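PDB 3P2H: AHL synthase from Burkholderia glumae, which probably makes N-acyl-L-homoserine lactone quorum-sensing signals, taking the acyl chain from acyl-ACP and the homoserine lactone moiety from S-adenosyl-L-methionine. Local coordinates for residues 152-157 with 185-190; 21-26 with 65-70; 3-8 with 51-56. The protein carries 3 engineered substitutions. All blocks are in the same frame, centred on the assembly; numbering follows the deposited sequence.

Interaction 1. Residues 152-157 with 185-190; sequences RRIGVH and AALDLD
Two helix C-termini meet here, with G155, just past the end of helix 145-154, facing the tail of helix 181-186. The methyl of A186 sits against the backbone of the first, with CB 3.6 Å from G155 C and a similar distance from G155 O. At the positive phi of G155 (105°), with no side chain on that residue, the CA atoms of G155 and A186 lie 5.3 Å apart. Beside this backbone contact lies a small apolar cluster. V156 CG1 rests among the branch atoms of L187, 3.9 Å from CG, while I154 CG2 reaches L187 CD2 at 4.1 Å. I154 turns that methyl anti to its own N, and L187 CD2 touches both V156 CG1 and I154 CG2. No direct hydrogen bond joins the segments; instead a water donates to I154 O (2.9 Å) and A186 O, tying together two carbonyls at the helix ends. Helix 181-186 ends in a Schellman motif, D188 having positive phi. Outside the pair, Q182 NE2 binds G155 O, I154 and L187 also pack on helix 120-133, and H157 pairs by backbone hydrogen bonds with D178 of strand 170-178.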
loop_
_atom_site.group_PDB
_atom_site.type_symbol
_atom_site.label_atom_id
_atom_site.label_comp_id
_atom_site.label_asym_id
_atom_site.label_seq_id
_atom_site.Cartn_x
_atom_site.Cartn_y
_atom_site.Cartn_z
ATOM N N ARG A 152 -11.426 -7.739 4.166
ATOM C CA ARG A 152 -12.696 -8.034 4.821
ATOM C C ARG A 152 -12.529 -9.220 5.761
ATOM O O ARG A 152 -12.974 -9.180 6.904
ATOM C CB ARG A 152 -13.778 -8.343 3.782
ATOM C CG ARG A 152 -14.178 -7.136 2.945
ATOM C CD ARG A 152 -15.206 -7.498 1.871
ATOM N NE ARG A 152 -15.655 -6.320 1.138
ATOM C CZ ARG A 152 -16.414 -6.355 0.046
ATOM N NH1 ARG A 152 -16.822 -7.514 -0.456
ATOM N NH2 ARG A 152 -16.762 -5.223 -0.550
ATOM N N ARG A 153 -11.871 -10.269 5.283
ATOM C CA ARG A 153 -11.655 -11.457 6.097
ATOM C C ARG A 153 -10.790 -11.148 7.321
ATOM O O ARG A 153 -11.027 -11.675 8.408
ATOM C CB ARG A 153 -10.990 -12.556 5.266
ATOM C CG ARG A 153 -10.953 -13.900 5.976
ATOM C CD ARG A 153 -12.367 -14.441 6.119
ATOM N NE ARG A 153 -12.440 -15.657 6.923
ATOM C CZ ARG A 153 -13.583 -16.220 7.306
ATOM N NH1 ARG A 153 -14.741 -15.672 6.949
ATOM N NH2 ARG A 153 -13.573 -17.314 8.063
ATOM N N ILE A 154 -9.783 -10.298 7.141
ATOM C CA ILE A 154 -8.901 -9.924 8.243
ATOM C C ILE A 154 -9.684 -9.163 9.310
ATOM O O ILE A 154 -9.315 -9.171 10.484
ATOM C CB ILE A 154 -7.707 -9.061 7.749
ATOM C CG1 ILE A 154 -6.772 -9.919 6.893
ATOM C CG2 ILE A 154 -6.946 -8.484 8.935
ATOM C CD1 ILE A 154 -5.570 -9.171 6.349
ATOM N N GLY A 155 -10.756 -8.490 8.903
ATOM C CA GLY A 155 -11.577 -7.782 9.871
ATOM C C GLY A 155 -11.486 -6.275 9.944
ATOM O O GLY A 155 -12.206 -5.656 10.730
ATOM N N VAL A 156 -10.615 -5.673 9.142
ATOM C CA VAL A 156 -10.471 -4.221 9.161
ATOM C C VAL A 156 -11.732 -3.578 8.612
ATOM O O VAL A 156 -12.512 -4.232 7.935
ATOM C CB VAL A 156 -9.268 -3.759 8.315
ATOM C CG1 VAL A 156 -8.000 -4.453 8.798
ATOM C CG2 VAL A 156 -9.518 -4.053 6.843
ATOM N N HIS A 157 -11.939 -2.300 8.910
ATOM C CA HIS A 157 -13.116 -1.618 8.408
ATOM C C HIS A 157 -12.801 -1.016 7.055
ATOM O O HIS A 157 -12.350 0.123 6.947
ATOM C CB HIS A 157 -13.586 -0.525 9.377
ATOM C CG HIS A 157 -14.791 0.229 8.899
ATOM N ND1 HIS A 157 -15.337 1.282 9.601
ATOM C CD2 HIS A 157 -15.546 0.093 7.779
ATOM C CE1 HIS A 157 -16.372 1.763 8.936
ATOM N NE2 HIS A 157 -16.521 1.061 7.827
ATOM N N ALA A 185 -8.245 -3.009 16.305
ATOM C CA ALA A 185 -8.397 -4.275 17.015
ATOM C C ALA A 185 -8.102 -5.457 16.103
ATOM O O ALA A 185 -7.411 -6.393 16.493
ATOM C CB ALA A 185 -9.807 -4.394 17.583
ATOM N N ALA A 186 -8.627 -5.418 14.883
ATOM C CA ALA A 186 -8.409 -6.505 13.934
ATOM C C ALA A 186 -6.929 -6.705 13.608
ATOM O O ALA A 186 -6.510 -7.808 13.254
ATOM C CB ALA A 186 -9.185 -6.237 12.656
ATOM N N LEU A 187 -6.145 -5.638 13.731
ATOM C CA LEU A 187 -4.719 -5.691 13.425
ATOM C C LEU A 187 -3.840 -5.796 14.670
ATOM O O LEU A 187 -2.619 -5.776 14.564
ATOM C CB LEU A 187 -4.317 -4.452 12.618
ATOM C CG LEU A 187 -5.037 -4.304 11.272
ATOM C CD1 LEU A 187 -4.769 -2.933 10.671
ATOM C CD2 LEU A 187 -4.583 -5.411 10.342
ATOM N N ASP A 188 -4.468 -5.899 15.840
ATOM C CA ASP A 188 -3.741 -6.008 17.104
ATOM C C ASP A 188 -2.877 -4.793 17.397
ATOM O O ASP A 188 -1.770 -4.917 17.915
ATOM C CB ASP A 188 -2.871 -7.265 17.105
ATOM C CG ASP A 188 -3.667 -8.513 17.395
ATOM O OD1 ASP A 188 -3.174 -9.623 17.110
ATOM O OD2 ASP A 188 -4.794 -8.382 17.920
ATOM N N LEU A 189 -3.393 -3.618 17.069
ATOM C CA LEU A 189 -2.670 -2.380 17.300
ATOM C C LEU A 189 -3.215 -1.633 18.516
ATOM O O LEU A 189 -4.332 -1.891 18.981
ATOM C CB LEU A 189 -2.762 -1.491 16.063
ATOM C CG LEU A 189 -2.230 -2.134 14.779
ATOM C CD1 LEU A 189 -2.525 -1.232 13.589
ATOM C CD2 LEU A 189 -0.739 -2.397 14.920
ATOM N N ASP A 190 -2.408 -0.712 19.028
ATOM C CA ASP A 190 -2.778 0.093 20.178
ATOM C C ASP A 190 -4.092 0.829 19.932
ATOM O O ASP A 190 -4.182 1.675 19.041
ATOM C CB ASP A 190 -1.658 1.090 20.466
ATOM C CG ASP A 190 -1.976 2.002 21.618
ATOM O OD1 ASP A 190 -2.791 1.606 22.477
ATOM O OD2 ASP A 190 -1.395 3.108 21.669
HETATM O O HOH W 1 -7.214 -10.006 12.338
#

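Interaction 2. Residues 21-26 with 65-70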
loop_
_atom_site.group_PDB
_atom_site.type_symbol
_atom_site.label_atom_id
_atom_site.label_comp_id
_atom_site.label_asym_id
_atom_site.label_seq_id
_atom_site.Cartn_x
_atom_site.Cartn_y
_atom_site.Cartn_z
ATOM N N SER A 21 13.749 -4.309 -6.830
ATOM C CA SER A 21 13.808 -5.626 -7.449
ATOM C C SER A 21 12.585 -6.437 -7.050
ATOM O O SER A 21 11.991 -7.128 -7.879
ATOM C CB SER A 21 15.079 -6.362 -7.012
ATOM O OG SER A 21 15.164 -7.645 -7.618
ATOM N N TYR A 22 12.209 -6.358 -5.777
ATOM C CA TYR A 22 11.047 -7.098 -5.313
ATOM C C TYR A 22 9.802 -6.581 -6.011
ATOM O O TYR A 22 8.938 -7.358 -6.405
ATOM C CB TYR A 22 10.870 -6.962 -3.807
ATOM C CG TYR A 22 9.641 -7.683 -3.306
ATOM C CD1 TYR A 22 9.595 -9.080 -3.262
ATOM C CD2 TYR A 22 8.515 -6.976 -2.899
ATOM C CE1 TYR A 22 8.453 -9.746 -2.820
ATOM C CE2 TYR A 22 7.374 -7.632 -2.460
ATOM C CZ TYR A 22 7.348 -9.012 -2.421
ATOM O OH TYR A 22 6.217 -9.651 -1.985
ATOM N N ARG A 23 9.706 -5.264 -6.166
ATOM C CA ARG A 23 8.549 -4.691 -6.836
ATOM C C ARG A 23 8.521 -5.088 -8.308
ATOM O O ARG A 23 7.453 -5.341 -8.862
ATOM C CB ARG A 23 8.535 -3.166 -6.670
ATOM C CG ARG A 23 7.930 -2.739 -5.336
ATOM C CD ARG A 23 8.070 -1.251 -5.063
ATOM N NE ARG A 23 7.556 -0.415 -6.140
ATOM C CZ ARG A 23 7.460 0.906 -6.060
ATOM N NH1 ARG A 23 7.834 1.525 -4.949
ATOM N NH2 ARG A 23 7.010 1.608 -7.089
ATOM N N TYR A 24 9.690 -5.154 -8.937
ATOM C CA TYR A 24 9.751 -5.550 -10.337
ATOM C C TYR A 24 9.190 -6.961 -10.494
ATOM O O TYR A 24 8.367 -7.226 -11.366
ATOM C CB TYR A 24 11.190 -5.548 -10.857
ATOM C CG TYR A 24 11.277 -5.990 -12.305
ATOM C CD1 TYR A 24 11.038 -5.088 -13.344
ATOM C CD2 TYR A 24 11.529 -7.323 -12.637
ATOM C CE1 TYR A 24 11.041 -5.499 -14.678
ATOM C CE2 TYR A 24 11.534 -7.749 -13.971
ATOM C CZ TYR A 24 11.286 -6.828 -14.986
ATOM O OH TYR A 24 11.259 -7.228 -16.302
ATOM N N ARG A 25 9.647 -7.867 -9.643
ATOM C CA ARG A 25 9.202 -9.250 -9.708
ATOM C C ARG A 25 7.701 -9.427 -9.480
ATOM O O ARG A 25 7.068 -10.260 -10.120
ATOM C CB ARG A 25 10.008 -10.089 -8.714
ATOM C CG ARG A 25 11.476 -10.225 -9.132
ATOM C CD ARG A 25 12.297 -10.999 -8.116
ATOM N NE ARG A 25 12.811 -10.140 -7.055
ATOM C CZ ARG A 25 12.904 -10.516 -5.783
ATOM N NH1 ARG A 25 12.513 -11.733 -5.432
ATOM N NH2 ARG A 25 13.385 -9.683 -4.865
ATOM N N VAL A 26 7.129 -8.632 -8.586
ATOM C CA VAL A 26 5.703 -8.739 -8.300
ATOM C C VAL A 26 4.807 -8.026 -9.318
ATOM O O VAL A 26 3.943 -8.642 -9.948
ATOM C CB VAL A 26 5.368 -8.169 -6.904
ATOM C CG1 VAL A 26 3.855 -8.177 -6.693
ATOM C CG2 VAL A 26 6.053 -8.988 -5.824
ATOM N N CYS A 65 9.620 -10.222 1.397
ATOM C CA CYS A 65 8.479 -11.050 1.048
ATOM C C CYS A 65 7.198 -10.222 1.105
ATOM O O CYS A 65 6.098 -10.764 1.126
ATOM C CB CYS A 65 8.380 -12.249 1.997
ATOM S SG CYS A 65 8.255 -11.822 3.751
ATOM N N GLY A 66 7.347 -8.902 1.120
ATOM C CA GLY A 66 6.186 -8.037 1.168
ATOM C C GLY A 66 6.564 -6.570 1.104
ATOM O O GLY A 66 7.651 -6.191 1.535
ATOM N N CYS A 67 5.679 -5.745 0.554
ATOM C CA CYS A 67 5.952 -4.318 0.459
ATOM C C CYS A 67 4.680 -3.483 0.477
ATOM O O CYS A 67 3.578 -3.995 0.278
ATOM C CB CYS A 67 6.747 -3.998 -0.814
ATOM S SG CYS A 67 5.869 -4.240 -2.389
ATOM N N ALA A 68 4.851 -2.192 0.727
ATOM C CA ALA A 68 3.743 -1.255 0.747
ATOM C C ALA A 68 4.308 0.151 0.634
ATOM O O ALA A 68 5.436 0.416 1.049
ATOM C CB ALA A 68 2.939 -1.399 2.027
ATOM N N ARG A 69 3.517 1.039 0.052
ATOM C CA ARG A 69 3.919 2.423 -0.133
ATOM C C ARG A 69 2.860 3.314 0.496
ATOM O O ARG A 69 1.668 3.097 0.292
ATOM C CB ARG A 69 4.046 2.727 -1.632
ATOM C CG ARG A 69 4.452 4.146 -1.944
ATOM C CD ARG A 69 4.953 4.282 -3.372
ATOM N NE ARG A 69 3.883 4.239 -4.362
ATOM C CZ ARG A 69 4.082 4.333 -5.671
ATOM N NH1 ARG A 69 5.314 4.466 -6.141
ATOM N NH2 ARG A 69 3.055 4.324 -6.505
ATOM N N LEU A 70 3.301 4.299 1.270
ATOM C CA LEU A 70 2.389 5.232 1.925
ATOM C C LEU A 70 2.700 6.662 1.501
ATOM O O LEU A 70 3.855 7.088 1.526
ATOM C CB LEU A 70 2.501 5.107 3.449
ATOM C CG LEU A 70 1.889 3.836 4.054
ATOM C CD1 LEU A 70 2.256 3.728 5.521
ATOM C CD2 LEU A 70 0.386 3.879 3.887
#
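Two arginine side chains approach each other in a buried setting: R23 NH2 of the helix lies 3.5 Å from R69 NH1 of the strand, their guanidinium planes perpendicular. Acidic neighbours probably make this possible. D48 forms salt bridges with both arginines, E43 takes R23 NE and D45 takes R69 NH1, and they probably offset much of the charge, although R102 also lies close to both arginines. Both chains bend at chi3, which turns each guanidinium out of the line of its methylene chain. Two residues before R69, C67 points at the helix and places SG at the edge of the Y22 ring, 3.7 Å from Y22 CE2 and close to the ring plane, a sulfur-aromatic contact. The aliphatic part of R23 meets the same sulfur, with CG 3.9 Å away. Y22 projects from the helix with CG anti to the backbone N (chi1 178°), carrying its hydroxyl to the peptide between C65 and G66; OH is 3.3 Å from C65 C and is hydrogen-bonded to T106. V26 CG2 lies over one ring face. C65 and G66, both opposite G57, form a classic beta bulge. The helix runs across the strand at 98°, and the side chain of R69 comes within about 5 Å of bound 5'-deoxy-5'-methylthioadenosine, whose pocket includes D45; this is helix-on-sheet packing with a charged network beside the nucleoside pocket of an autoinducer synthase.

Interaction 3. Residues 3-8 with 51-56; sequences TFVHEA and DTVYVL
Strands 3-6 and 53-56 run antiparallel at 166°, joined by four backbone hydrogen bonds in two reciprocal pairs, F4 with L56 and H6 with Y54. F4 N donates to L56 O at 2.7 Å, and Y54 N to H6 O at 3.1 Å with a nearly straight N-H...O angle of 175°. Between them V5 and V55 form the non-hydrogen-bonded pair, their CA atoms 4.4 Å apart, and CA-H...O contacts add to the ladder, as from V5 CA to Y54 O. Side chains alternate between the two faces. On one, V5 and V55 lie side by side, CG2 to CG2 4.2 Å, while V5 CG1 meets V53 CG1 at 4.1 Å; helix 120-133 packs on V53 and V55. Strand 2-6 pairs with 53-58 in the mixed sheet, and strand 64-72 joins 53-58 on its other side, bonding to V53. The opposite face carries F4, H6, Y54 and L56. The side chains of H6 and L56 cross at about a right angle, H6 CD2 4.0 Å from L56 CG; CG of H6 is anti to the carbonyl carbon (chi1 -60°). F4 turns its ring away, keeping L56 O at the ring edge near CD1. Helix 13-30 packs against Y54 and L56, and Y54 OH is hydrogen-bonded to D48. At the strand end, E7 CB touches both V53 methyls while its carboxylate reaches R134 in a salt bridge.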
loop_
_atom_site.group_PDB
_atom_site.type_symbol
_atom_site.label_atom_id
_atom_site.label_comp_id
_atom_site.label_asym_id
_atom_site.label_seq_id
_atom_site.Cartn_x
_atom_site.Cartn_y
_atom_site.Cartn_z
ATOM N N THR A 3 8.174 -7.001 9.923
ATOM C CA THR A 3 7.997 -5.789 9.128
ATOM C C THR A 3 8.976 -4.668 9.476
ATOM O O THR A 3 9.365 -4.496 10.633
ATOM C CB THR A 3 6.558 -5.264 9.257
ATOM O OG1 THR A 3 6.309 -4.894 10.615
ATOM C CG2 THR A 3 5.559 -6.349 8.844
ATOM N N PHE A 4 9.361 -3.912 8.452
ATOM C CA PHE A 4 10.302 -2.807 8.590
ATOM C C PHE A 4 9.741 -1.575 7.900
ATOM O O PHE A 4 9.511 -1.591 6.692
ATOM C CB PHE A 4 11.643 -3.163 7.939
ATOM C CG PHE A 4 12.300 -4.369 8.530
ATOM C CD1 PHE A 4 11.787 -5.645 8.299
ATOM C CD2 PHE A 4 13.421 -4.234 9.341
ATOM C CE1 PHE A 4 12.381 -6.764 8.865
ATOM C CE2 PHE A 4 14.021 -5.354 9.914
ATOM C CZ PHE A 4 13.501 -6.616 9.675
ATOM N N VAL A 5 9.523 -0.513 8.669
ATOM C CA VAL A 5 8.997 0.729 8.121
ATOM C C VAL A 5 10.121 1.752 7.950
ATOM O O VAL A 5 10.823 2.094 8.905
ATOM C CB VAL A 5 7.908 1.322 9.035
ATOM C CG1 VAL A 5 7.344 2.585 8.422
ATOM C CG2 VAL A 5 6.804 0.301 9.247
ATOM N N HIS A 6 10.278 2.233 6.722
ATOM C CA HIS A 6 11.305 3.209 6.390
ATOM C C HIS A 6 10.638 4.560 6.137
ATOM O O HIS A 6 9.929 4.729 5.146
ATOM C CB HIS A 6 12.058 2.757 5.135
ATOM C CG HIS A 6 12.732 1.426 5.277
ATOM N ND1 HIS A 6 14.042 1.293 5.691
ATOM C CD2 HIS A 6 12.272 0.166 5.083
ATOM C CE1 HIS A 6 14.358 0.011 5.745
ATOM N NE2 HIS A 6 13.301 -0.695 5.380
ATOM N N GLU A 7 10.858 5.512 7.041
ATOM C CA GLU A 7 10.272 6.847 6.913
ATOM C C GLU A 7 11.280 7.943 7.256
ATOM O O GLU A 7 10.918 8.963 7.842
ATOM C CB GLU A 7 9.031 6.966 7.815
ATOM C CG GLU A 7 9.236 6.446 9.220
ATOM C CD GLU A 7 7.945 6.331 10.028
ATOM O OE1 GLU A 7 7.905 5.479 10.936
ATOM O OE2 GLU A 7 6.981 7.086 9.778
ATOM N N ALA A 8 12.537 7.735 6.865
ATOM C CA ALA A 8 13.607 8.686 7.148
ATOM C C ALA A 8 14.117 9.440 5.921
ATOM O O ALA A 8 15.297 9.778 5.843
ATOM C CB ALA A 8 14.772 7.959 7.823
ATOM N N ASP A 51 10.303 11.688 0.256
ATOM C CA ASP A 51 9.325 11.726 1.343
ATOM C C ASP A 51 8.379 10.524 1.409
ATOM O O ASP A 51 7.592 10.398 2.348
ATOM C CB ASP A 51 8.515 13.031 1.267
ATOM C CG ASP A 51 7.588 13.082 0.071
ATOM O OD1 ASP A 51 6.358 13.018 0.278
ATOM O OD2 ASP A 51 8.080 13.181 -1.074
ATOM N N THR A 52 8.467 9.636 0.423
ATOM C CA THR A 52 7.610 8.457 0.391
ATOM C C THR A 52 7.923 7.547 1.569
ATOM O O THR A 52 9.079 7.408 1.958
ATOM C CB THR A 52 7.810 7.663 -0.916
ATOM O OG1 THR A 52 7.536 8.515 -2.035
ATOM C CG2 THR A 52 6.877 6.465 -0.963
ATOM N N VAL A 53 6.890 6.942 2.147
ATOM C CA VAL A 53 7.072 6.032 3.276
ATOM C C VAL A 53 6.927 4.609 2.752
ATOM O O VAL A 53 6.037 4.334 1.947
ATOM C CB VAL A 53 6.019 6.287 4.386
ATOM C CG1 VAL A 53 6.156 5.254 5.497
ATOM C CG2 VAL A 53 6.203 7.689 4.949
ATOM N N TYR A 54 7.807 3.714 3.194
ATOM C CA TYR A 54 7.763 2.324 2.737
ATOM C C TYR A 54 7.732 1.295 3.859
ATOM O O TYR A 54 8.329 1.479 4.922
ATOM C CB TYR A 54 8.977 2.001 1.864
ATOM C CG TYR A 54 9.092 2.808 0.598
ATOM C CD1 TYR A 54 8.293 2.529 -0.510
ATOM C CD2 TYR A 54 10.008 3.854 0.508
ATOM C CE1 TYR A 54 8.406 3.273 -1.682
ATOM C CE2 TYR A 54 10.132 4.603 -0.653
ATOM C CZ TYR A 54 9.332 4.312 -1.743
ATOM O OH TYR A 54 9.466 5.059 -2.887
ATOM N N VAL A 55 7.037 0.198 3.594
ATOM C CA VAL A 55 6.951 -0.900 4.532
ATOM C C VAL A 55 7.502 -2.113 3.793
ATOM O O VAL A 55 7.091 -2.387 2.668
ATOM C CB VAL A 55 5.490 -1.202 4.942
ATOM C CG1 VAL A 55 5.457 -2.389 5.915
ATOM C CG2 VAL A 55 4.850 0.027 5.568
ATOM N N LEU A 56 8.447 -2.818 4.404
ATOM C CA LEU A 56 9.011 -4.020 3.793
ATOM C C LEU A 56 8.841 -5.180 4.763
ATOM O O LEU A 56 9.053 -5.027 5.962
ATOM C CB LEU A 56 10.510 -3.863 3.492
ATOM C CG LEU A 56 11.040 -2.723 2.620
ATOM C CD1 LEU A 56 12.436 -3.086 2.135
ATOM C CD2 LEU A 56 10.133 -2.493 1.437
HETATM O O HOH W 2 11.527 5.558 3.246
#

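How the interactions relate
Interactions 2 and 3 adjoin, their centres 12 Å apart, and share one sheet: strand 53-58 lies between strands 2-6 and 64-72, with probable backbone hydrogen bonds from L70 N to V53 O and from V55 N to A68 O. Their segments alternate along the chain, strand 2-6 leading to helix 13-30, then strand 53-58 and strand 64-72. R23 also packs on Y54, and D48 binds polar groups from both contacts. Interaction 1 follows later in sequence, its centre 21 and 22 Å from those of interactions 3 and 2, touching neither. It joins helix ends in the later half of the fold, where the side chain of V156 lies about 8 Å from the bound octanamide inhibitor, whereas interaction 2 borders the nucleoside.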